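PDB 4XHF: Na-translocating NADH-quinone reductase subunit C NqrC from Shewanella oneidensis, which is a flavin-binding subunit of a sodium-translocating membrane complex, seen here as a soluble fragment with bound flavin mononucleotide. Local coordinates for residues K65-L70 / R118-F123; K105-I110 / A230-F235; G127-V132 / V151-N156. All coordinates share one frame; numbering follows the deposited sequence.

Contact 1: K65-L70 / R118-F123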
loop_
_atom_site.group_PDB
_atom_site.type_symbol
_atom_site.label_atom_id
_atom_site.label_comp_id
_atom_site.label_asym_id
_atom_site.label_seq_id
_atom_site.Cartn_x
_atom_site.Cartn_y
_atom_site.Cartn_z
ATOM N N LYS A 65 -18.951 3.899 5.586
ATOM C CA LYS A 65 -19.063 4.866 6.672
ATOM C C LYS A 65 -17.707 5.389 7.126
ATOM O O LYS A 65 -17.555 6.579 7.395
ATOM C CB LYS A 65 -19.792 4.242 7.863
ATOM C CG LYS A 65 -19.935 5.168 9.067
ATOM C CD LYS A 65 -20.588 6.490 8.680
ATOM C CE LYS A 65 -21.053 7.281 9.893
ATOM N NZ LYS A 65 -19.939 7.740 10.770
ATOM N N SER A 66 -16.726 4.497 7.208
ATOM C CA SER A 66 -15.458 4.819 7.859
ATOM C C SER A 66 -14.303 5.094 6.896
ATOM O O SER A 66 -13.198 5.403 7.342
ATOM C CB SER A 66 -15.064 3.678 8.802
ATOM O OG SER A 66 -16.017 3.532 9.841
ATOM N N VAL A 67 -14.551 4.988 5.592
ATOM C CA VAL A 67 -13.489 5.172 4.605
ATOM C C VAL A 67 -13.889 6.181 3.533
ATOM O O VAL A 67 -15.020 6.175 3.045
ATOM C CB VAL A 67 -13.100 3.834 3.928
ATOM C CG1 VAL A 67 -11.924 4.033 2.981
ATOM C CG2 VAL A 67 -12.744 2.786 4.971
ATOM N N LYS A 68 -12.939 7.047 3.188
ATOM C CA LYS A 68 -13.109 8.038 2.133
ATOM C C LYS A 68 -12.093 7.796 1.021
ATOM O O LYS A 68 -10.927 8.162 1.160
ATOM C CB LYS A 68 -12.949 9.452 2.693
ATOM C CG LYS A 68 -13.093 10.553 1.657
ATOM C CD LYS A 68 -13.208 11.924 2.317
ATOM C CE LYS A 68 -12.223 12.914 1.722
ATOM N NZ LYS A 68 -12.133 14.191 2.492
ATOM N N PRO A 69 -12.524 7.160 -0.080
ATOM C CA PRO A 69 -11.606 6.961 -1.206
ATOM C C PRO A 69 -11.239 8.279 -1.876
ATOM O O PRO A 69 -12.089 9.160 -2.011
ATOM C CB PRO A 69 -12.401 6.060 -2.161
ATOM C CG PRO A 69 -13.484 5.461 -1.332
ATOM C CD PRO A 69 -13.817 6.494 -0.307
ATOM N N LEU A 70 -9.981 8.401 -2.283
ATOM C CA LEU A 70 -9.484 9.616 -2.912
ATOM C C LEU A 70 -8.574 9.293 -4.079
ATOM O O LEU A 70 -7.744 8.392 -3.995
ATOM C CB LEU A 70 -8.718 10.473 -1.907
ATOM C CG LEU A 70 -9.511 11.098 -0.764
ATOM C CD1 LEU A 70 -8.562 11.678 0.263
ATOM C CD2 LEU A 70 -10.436 12.170 -1.297
ATOM N N ARG A 118 -4.919 6.082 -6.246
ATOM C CA ARG A 118 -6.094 5.984 -5.393
ATOM C C ARG A 118 -5.663 5.677 -3.970
ATOM O O ARG A 118 -4.970 4.692 -3.731
ATOM C CB ARG A 118 -7.052 4.907 -5.898
ATOM C CG ARG A 118 -8.235 4.651 -4.975
ATOM C CD ARG A 118 -9.145 3.587 -5.550
ATOM N NE ARG A 118 -8.421 2.350 -5.822
ATOM C CZ ARG A 118 -8.876 1.366 -6.591
ATOM N NH1 ARG A 118 -10.062 1.468 -7.175
ATOM N NH2 ARG A 118 -8.141 0.279 -6.780
ATOM N N VAL A 119 -6.079 6.524 -3.035
ATOM C CA VAL A 119 -5.741 6.351 -1.629
ATOM C C VAL A 119 -7.014 6.356 -0.796
ATOM O O VAL A 119 -8.077 6.743 -1.280
ATOM C CB VAL A 119 -4.782 7.455 -1.132
ATOM C CG1 VAL A 119 -3.482 7.415 -1.911
ATOM C CG2 VAL A 119 -5.424 8.829 -1.252
ATOM N N PHE A 120 -6.897 5.920 0.454
ATOM C CA PHE A 120 -8.047 5.803 1.344
ATOM C C PHE A 120 -7.758 6.388 2.720
ATOM O O PHE A 120 -6.825 5.964 3.394
ATOM C CB PHE A 120 -8.455 4.338 1.495
ATOM C CG PHE A 120 -8.691 3.635 0.194
ATOM C CD1 PHE A 120 -7.647 3.019 -0.475
ATOM C CD2 PHE A 120 -9.960 3.577 -0.352
ATOM C CE1 PHE A 120 -7.865 2.367 -1.672
ATOM C CE2 PHE A 120 -10.185 2.927 -1.548
ATOM C CZ PHE A 120 -9.136 2.320 -2.208
ATOM N N LYS A 121 -8.563 7.366 3.127
ATOM C CA LYS A 121 -8.525 7.870 4.494
ATOM C C LYS A 121 -9.468 7.032 5.345
ATOM O O LYS A 121 -10.619 6.828 4.969
ATOM C CB LYS A 121 -8.921 9.345 4.554
ATOM C CG LYS A 121 -7.890 10.302 3.976
ATOM C CD LYS A 121 -8.362 11.743 4.084
ATOM C CE LYS A 121 -7.357 12.712 3.489
ATOM N NZ LYS A 121 -7.833 14.119 3.576
ATOM N N VAL A 122 -8.975 6.549 6.483
ATOM C CA VAL A 122 -9.762 5.687 7.362
ATOM C C VAL A 122 -9.996 6.367 8.708
ATOM O O VAL A 122 -9.063 6.884 9.321
ATOM C CB VAL A 122 -9.067 4.331 7.585
ATOM C CG1 VAL A 122 -9.981 3.382 8.350
ATOM C CG2 VAL A 122 -8.655 3.720 6.249
ATOM N N PHE A 123 -11.249 6.356 9.158
ATOM C CA PHE A 123 -11.643 7.015 10.400
ATOM C C PHE A 123 -12.193 6.009 11.409
ATOM O O PHE A 123 -12.868 5.051 11.035
ATOM C CB PHE A 123 -12.694 8.093 10.117
ATOM C CG PHE A 123 -12.259 9.115 9.105
ATOM C CD1 PHE A 123 -11.602 10.267 9.503
ATOM C CD2 PHE A 123 -12.506 8.923 7.756
ATOM C CE1 PHE A 123 -11.201 11.207 8.575
ATOM C CE2 PHE A 123 -12.107 9.860 6.826
ATOM C CZ PHE A 123 -11.452 11.003 7.236
HETATM O O HOH W 1 -13.708 2.413 12.207
#

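Contact 2: K105-I110 / A230-F235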
loop_
_atom_site.group_PDB
_atom_site.type_symbol
_atom_site.label_atom_id
_atom_site.label_comp_id
_atom_site.label_asym_id
_atom_site.label_seq_id
_atom_site.Cartn_x
_atom_site.Cartn_y
_atom_site.Cartn_z
ATOM N N LYS A 105 14.180 7.764 -10.630
ATOM C CA LYS A 105 14.851 6.682 -9.918
ATOM C C LYS A 105 13.880 5.522 -9.730
ATOM O O LYS A 105 13.148 5.464 -8.743
ATOM C CB LYS A 105 15.384 7.173 -8.570
ATOM C CG LYS A 105 16.540 8.158 -8.696
ATOM C CD LYS A 105 16.768 8.932 -7.406
ATOM C CE LYS A 105 18.072 9.719 -7.441
ATOM N NZ LYS A 105 19.199 8.966 -6.819
ATOM N N ASP A 106 13.874 4.611 -10.697
ATOM C CA ASP A 106 12.926 3.504 -10.712
ATOM C C ASP A 106 13.369 2.370 -9.785
ATOM O O ASP A 106 13.725 1.282 -10.237
ATOM C CB ASP A 106 12.755 2.988 -12.142
ATOM C CG ASP A 106 11.580 2.043 -12.286
ATOM O OD1 ASP A 106 10.724 2.010 -11.378
ATOM O OD2 ASP A 106 11.505 1.340 -13.317
ATOM N N ILE A 107 13.326 2.637 -8.482
ATOM C CA ILE A 107 13.803 1.701 -7.467
ATOM C C ILE A 107 13.020 0.388 -7.491
ATOM O O ILE A 107 13.587 -0.687 -7.288
ATOM C CB ILE A 107 13.708 2.327 -6.051
ATOM C CG1 ILE A 107 14.552 3.604 -5.972
ATOM C CG2 ILE A 107 14.172 1.338 -4.990
ATOM C CD1 ILE A 107 14.324 4.429 -4.712
ATOM N N ALA A 108 11.716 0.485 -7.737
ATOM C CA ALA A 108 10.835 -0.678 -7.706
ATOM C C ALA A 108 10.723 -1.358 -9.069
ATOM O O ALA A 108 9.999 -2.341 -9.216
ATOM C CB ALA A 108 9.457 -0.270 -7.216
ATOM N N LYS A 109 11.436 -0.828 -10.059
ATOM C CA LYS A 109 11.471 -1.419 -11.395
ATOM C C LYS A 109 10.073 -1.551 -11.988
ATOM O O LYS A 109 9.712 -2.602 -12.519
ATOM C CB LYS A 109 12.156 -2.789 -11.352
ATOM C CG LYS A 109 13.540 -2.758 -10.725
ATOM C CD LYS A 109 14.098 -4.152 -10.503
ATOM C CE LYS A 109 15.370 -4.099 -9.669
ATOM N NZ LYS A 109 15.901 -5.451 -9.344
ATOM N N ILE A 110 9.289 -0.481 -11.895
ATOM C CA ILE A 110 7.927 -0.477 -12.423
ATOM C C ILE A 110 7.875 0.124 -13.825
ATOM O O ILE A 110 6.826 0.105 -14.469
ATOM C CB ILE A 110 6.963 0.302 -11.499
ATOM C CG1 ILE A 110 7.384 1.772 -11.376
ATOM C CG2 ILE A 110 6.912 -0.361 -10.129
ATOM C CD1 ILE A 110 6.399 2.631 -10.604
ATOM N N ALA A 230 9.994 -1.683 -2.958
ATOM C CA ALA A 230 8.672 -1.227 -3.363
ATOM C C ALA A 230 8.198 -0.112 -2.442
ATOM O O ALA A 230 7.719 0.923 -2.901
ATOM C CB ALA A 230 7.685 -2.380 -3.354
ATOM N N MET A 231 8.343 -0.325 -1.139
ATOM C CA MET A 231 7.961 0.686 -0.165
ATOM C C MET A 231 8.899 1.887 -0.224
ATOM O O MET A 231 8.465 3.023 -0.043
ATOM C CB MET A 231 7.949 0.093 1.243
ATOM C CG MET A 231 6.778 -0.836 1.495
ATOM S SD MET A 231 6.795 -1.510 3.161
ATOM C CE MET A 231 5.507 -2.747 3.040
ATOM N N GLU A 232 10.178 1.637 -0.488
ATOM C CA GLU A 232 11.158 2.712 -0.574
ATOM C C GLU A 232 10.789 3.710 -1.668
ATOM O O GLU A 232 10.971 4.918 -1.504
ATOM C CB GLU A 232 12.554 2.154 -0.837
ATOM C CG GLU A 232 13.623 3.229 -0.907
ATOM C CD GLU A 232 14.996 2.669 -1.192
ATOM O OE1 GLU A 232 15.116 1.434 -1.316
ATOM O OE2 GLU A 232 15.954 3.463 -1.300
ATOM N N PHE A 233 10.282 3.200 -2.786
ATOM C CA PHE A 233 9.875 4.059 -3.892
ATOM C C PHE A 233 8.576 4.791 -3.597
ATOM O O PHE A 233 8.476 6.000 -3.793
ATOM C CB PHE A 233 9.700 3.257 -5.180
ATOM C CG PHE A 233 9.149 4.074 -6.318
ATOM C CD1 PHE A 233 9.989 4.859 -7.089
ATOM C CD2 PHE A 233 7.790 4.082 -6.595
ATOM C CE1 PHE A 233 9.489 5.623 -8.125
ATOM C CE2 PHE A 233 7.286 4.847 -7.630
ATOM C CZ PHE A 233 8.136 5.618 -8.396
ATOM N N TRP A 234 7.576 4.048 -3.139
ATOM C CA TRP A 234 6.231 4.591 -3.013
ATOM C C TRP A 234 6.066 5.493 -1.802
ATOM O O TRP A 234 5.114 6.266 -1.731
ATOM C CB TRP A 234 5.216 3.453 -2.978
ATOM C CG TRP A 234 4.933 2.955 -4.354
ATOM C CD1 TRP A 234 5.337 1.776 -4.905
ATOM C CD2 TRP A 234 4.209 3.650 -5.373
ATOM N NE1 TRP A 234 4.897 1.687 -6.204
ATOM C CE2 TRP A 234 4.203 2.827 -6.515
ATOM C CE3 TRP A 234 3.562 4.888 -5.428
ATOM C CZ2 TRP A 234 3.572 3.200 -7.698
ATOM C CZ3 TRP A 234 2.935 5.256 -6.601
ATOM C CH2 TRP A 234 2.945 4.416 -7.722
ATOM N N PHE A 235 6.997 5.405 -0.858
ATOM C CA PHE A 235 7.059 6.368 0.238
ATOM C C PHE A 235 8.192 7.366 -0.001
ATOM O O PHE A 235 8.537 8.159 0.877
ATOM C CB PHE A 235 7.232 5.649 1.576
ATOM C CG PHE A 235 6.003 4.913 2.018
ATOM C CD1 PHE A 235 4.914 5.601 2.529
ATOM C CD2 PHE A 235 5.928 3.538 1.906
ATOM C CE1 PHE A 235 3.779 4.929 2.930
ATOM C CE2 PHE A 235 4.795 2.859 2.303
ATOM C CZ PHE A 235 3.720 3.554 2.815
#

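Contact 3: G127-V132 / V151-N156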
loop_
_atom_site.group_PDB
_atom_site.type_symbol
_atom_site.label_atom_id
_atom_site.label_comp_id
_atom_site.label_asym_id
_atom_site.label_seq_id
_atom_site.Cartn_x
_atom_site.Cartn_y
_atom_site.Cartn_z
ATOM N N GLY A 127 -14.720 9.374 14.538
ATOM C CA GLY A 127 -14.637 10.264 13.391
ATOM C C GLY A 127 -13.256 10.862 13.191
ATOM O O GLY A 127 -13.048 11.683 12.296
ATOM N N LYS A 128 -12.312 10.451 14.031
ATOM C CA LYS A 128 -10.930 10.910 13.942
ATOM C C LYS A 128 -10.154 10.046 12.952
ATOM O O LYS A 128 -10.387 8.839 12.866
ATOM C CB LYS A 128 -10.274 10.874 15.327
ATOM C CG LYS A 128 -8.762 11.071 15.342
ATOM C CD LYS A 128 -8.358 12.452 14.857
ATOM C CE LYS A 128 -6.847 12.639 14.915
ATOM N NZ LYS A 128 -6.113 11.699 14.021
ATOM N N LEU A 129 -9.241 10.665 12.209
ATOM C CA LEU A 129 -8.411 9.943 11.249
ATOM C C LEU A 129 -7.640 8.817 11.935
ATOM O O LEU A 129 -6.878 9.054 12.874
ATOM C CB LEU A 129 -7.436 10.897 10.554
ATOM C CG LEU A 129 -6.550 10.276 9.469
ATOM C CD1 LEU A 129 -7.376 9.852 8.260
ATOM C CD2 LEU A 129 -5.449 11.235 9.052
ATOM N N SER A 130 -7.842 7.597 11.450
ATOM C CA SER A 130 -7.230 6.410 12.036
ATOM C C SER A 130 -5.971 6.023 11.268
ATOM O O SER A 130 -4.942 5.703 11.860
ATOM C CB SER A 130 -8.232 5.252 12.045
ATOM O OG SER A 130 -7.754 4.153 12.802
ATOM N N SER A 131 -6.059 6.061 9.944
ATOM C CA SER A 131 -4.919 5.749 9.098
ATOM C C SER A 131 -5.195 6.180 7.667
ATOM O O SER A 131 -6.324 6.520 7.315
ATOM C CB SER A 131 -4.599 4.250 9.142
ATOM O OG SER A 131 -5.630 3.483 8.546
ATOM N N VAL A 132 -4.145 6.180 6.854
ATOM C CA VAL A 132 -4.281 6.383 5.422
ATOM C C VAL A 132 -3.706 5.159 4.722
ATOM O O VAL A 132 -2.540 4.814 4.914
ATOM C CB VAL A 132 -3.564 7.662 4.942
ATOM C CG1 VAL A 132 -3.808 7.888 3.453
ATOM C CG2 VAL A 132 -4.036 8.871 5.739
ATOM N N VAL A 151 -0.849 3.541 7.048
ATOM C CA VAL A 151 0.056 4.294 7.908
ATOM C C VAL A 151 -0.750 5.160 8.871
ATOM O O VAL A 151 -1.810 5.669 8.516
ATOM C CB VAL A 151 1.023 5.177 7.082
ATOM C CG1 VAL A 151 1.935 4.309 6.232
ATOM C CG2 VAL A 151 0.261 6.156 6.201
ATOM N N GLU A 152 -0.248 5.306 10.092
ATOM C CA GLU A 152 -0.900 6.141 11.093
ATOM C C GLU A 152 -0.764 7.616 10.707
ATOM O O GLU A 152 0.044 7.954 9.841
ATOM C CB GLU A 152 -0.297 5.885 12.478
ATOM C CG GLU A 152 -0.438 4.444 12.962
ATOM C CD GLU A 152 -0.031 4.266 14.415
ATOM O OE1 GLU A 152 0.471 5.236 15.019
ATOM O OE2 GLU A 152 -0.219 3.156 14.954
ATOM N N PRO A 153 -1.558 8.498 11.341
ATOM C CA PRO A 153 -1.563 9.929 11.009
ATOM C C PRO A 153 -0.218 10.640 11.180
ATOM O O PRO A 153 -0.107 11.792 10.761
ATOM C CB PRO A 153 -2.597 10.504 11.983
ATOM C CG PRO A 153 -3.503 9.375 12.272
ATOM C CD PRO A 153 -2.606 8.178 12.326
ATOM N N ASP A 154 0.773 9.990 11.787
ATOM C CA ASP A 154 2.126 10.545 11.804
ATOM C C ASP A 154 2.808 10.263 10.465
ATOM O O ASP A 154 3.883 10.791 10.178
ATOM C CB ASP A 154 2.955 9.981 12.972
ATOM C CG ASP A 154 3.151 8.470 12.903
ATOM O OD1 ASP A 154 2.818 7.846 11.873
ATOM O OD2 ASP A 154 3.656 7.900 13.896
ATOM N N PHE A 155 2.164 9.419 9.661
ATOM C CA PHE A 155 2.638 9.074 8.323
ATOM C C PHE A 155 4.025 8.444 8.390
ATOM O O PHE A 155 4.887 8.695 7.545
ATOM C CB PHE A 155 2.636 10.314 7.428
ATOM C CG PHE A 155 1.291 10.976 7.328
ATOM C CD1 PHE A 155 0.160 10.230 7.039
ATOM C CD2 PHE A 155 1.154 12.334 7.548
ATOM C CE1 PHE A 155 -1.080 10.831 6.955
ATOM C CE2 PHE A 155 -0.085 12.940 7.465
ATOM C CZ PHE A 155 -1.203 12.187 7.170
ATOM N N ASN A 156 4.216 7.610 9.406
ATOM C CA ASN A 156 5.479 6.921 9.630
ATOM C C ASN A 156 5.228 5.520 10.178
ATOM O O ASN A 156 5.736 4.532 9.648
ATOM C CB ASN A 156 6.357 7.723 10.593
ATOM C CG ASN A 156 7.767 7.178 10.693
ATOM O OD1 ASN A 156 8.206 6.397 9.851
ATOM N ND2 ASN A 156 8.487 7.599 11.725
#

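Contact 1: K65-L70 / R118-F123
R118 lies against L70, its CA-H directed at the L70 carbonyl oxygen. The guanidinium group turns elsewhere, and its NH1 is bonded to the backbone O of V85. V119 forms an antiparallel hydrogen-bonded pair with L70. The bonds V119 N to L70 O and L70 N to V119 O are both 2.7 Å. Each donor comes in nearly along the C=O axis. On the same sheet face V119 CG2 meets L70 CB at 3.7 Å; chi1 of -61° sets this methyl between the backbone N and the carbonyl carbon of V119. F120 points to the other face. Its ring lies obliquely to V67 and P69, with CE2 3.9 Å from P69 CB. P69 and F120 are a non-hydrogen-bonded pair, so the proline's missing N-H costs no bond between these strands. K121 pairs with K68. The bond K68 N to K121 O is 2.9 Å long and nearly straight (167°). In the return bond K121 N stands 40° out of the K68 carbonyl plane. The extended K121 chain passes across L70, with CE 3.6 Å from L70 CD1. Its NZ ends 4.4 Å from K68 NZ. V122 faces V67 with a looser touch of methyl groups, and its CA-H points to S66 O. F123 N closes the ladder on S66 O at 2.8 Å, in the carbonyl plane. The F123 ring turns an edge to S66 O and K68 CB. Five backbone bonds therefore join strand 67-73 to strand 113-123, right back to the end of helix 58-66. The face of V67, P69 and F120 is apolar and packs partly on helix 29-48. On the other face the two lysine ammonium groups probably repel each other mildly and are likely to stay solvated.

Contact 2: K105-I110 / A230-F235
I110, which packs on F233 and W234, has its backbone N bonded to D106 OD1 at 2.9 Å. The N-H meets the syn side of the carboxylate, 17° out of its plane. The other oxygen, D106 OD2, takes the N-H of K111. One carboxylate thus grips two successive amides and ties off the type I turn from D106 to K109. The turn presents I107 and A108 to the helix segment 230-235, and I110 follows directly after it. The contact is mostly apolar, and no hydrogen bond joins the two segments. A108 CB settles on the helix, 4.0 Å from A230 CA and 4.1 Å from F233 CB. I110 holds CG1 between its backbone N and carbonyl carbon (chi1 61°), and this carries CD1 to both aromatic rings. CD1 is 3.8 Å from F233 CE2 and 4.1 Å from W234 CZ2. The F233 ring has K105 O at its edge, 3.6 Å from CD1. F233 CD2 in turn lies over one face of the W234 indole, offset toward the rim. The W234 NE1 proton is used by the backbone O of Y137 in strand 129-139. At the outer side I107 crosses the E232 chain at about a right angle, its CG2 3.8 Å from E232 OE1. A turn pinned by an aspartate here covers the last turn of helix 221-234. That helix belongs to the FMN-binding domain, and T221, M222 and T223 at its start line the flavin mononucleotide pocket. The contact itself lies at the far end, with the A230 side chain about 13 Å from the flavin.

Contact 3: G127-V132 / V151-N156
V132 and V151 form the tight end of this contact, an antiparallel hydrogen-bonded pair. V132 N gives to V151 O at 2.9 Å, in the carbonyl plane. The return bond, V151 N to V132 O, is 3.0 Å, but its donor stands 38° above the carbonyl plane. V151 CG2 lies between its own backbone N and carbonyl carbon (chi1 -64°). This brings the methyl to 3.4 Å from V132 O. One residue earlier, S131 CB lies 3.2 Å from V151 O, so the oxygen that accepts from V132 N is closely fitted as well. V132 CG2 touches the F155 ring at its edge, in plane, 3.7 Å from CE1. The same ring has P153 O over the centre of one face, within the type I turn from E152 to F155. That turn is closed by F155 N on E152 O. The other end is looser and more open to solvent. There P153 rests on the backbone of L129 and S130, its CG 3.4 Å from L129 O and its CD 3.4 Å from S130 O. L129 CD2 only grazes P153 CB at 4.2 Å as the two side chains run past each other. K128 is exposed and folds back, so that its NZ bonds L129 O of its own segment on a lone pair in the carbonyl plane. NZ also lies near P153 CG. The pair V132-V151 thus joins strand 129-139 to the end of strand 144-151, and the turn leads on to strand 158-165. On the other flank S130 and S131 both face V122, a classic beta bulge against strand 113-123. Helix 241-249 covers the apolar side: F243 packs on V132, and the F244 ring stacks on F155.

In the fold
Contacts 1 and 3 are neighbours in one antiparallel sheet, their centres 11 Å apart. Strand 113-123 runs on into strand 129-139, and V122 joins the two contacts through probable backbone hydrogen bonds to S130 and S131. Contact 1 closes before contact 3 opens along the chain. Contact 2 lies about 23 Å from contact 1 and 22 Å from contact 3, centre to centre. It is across the chain's centre from contact 1. Its long loop, from 105-110 to 230-235, encloses contact 3, and F235 packs on V151 there. The sheet thus links the N-terminal part of the chain to the FMN-binding domain, the last turn of whose helix 221-234 is packed against 105-110 in contact 2.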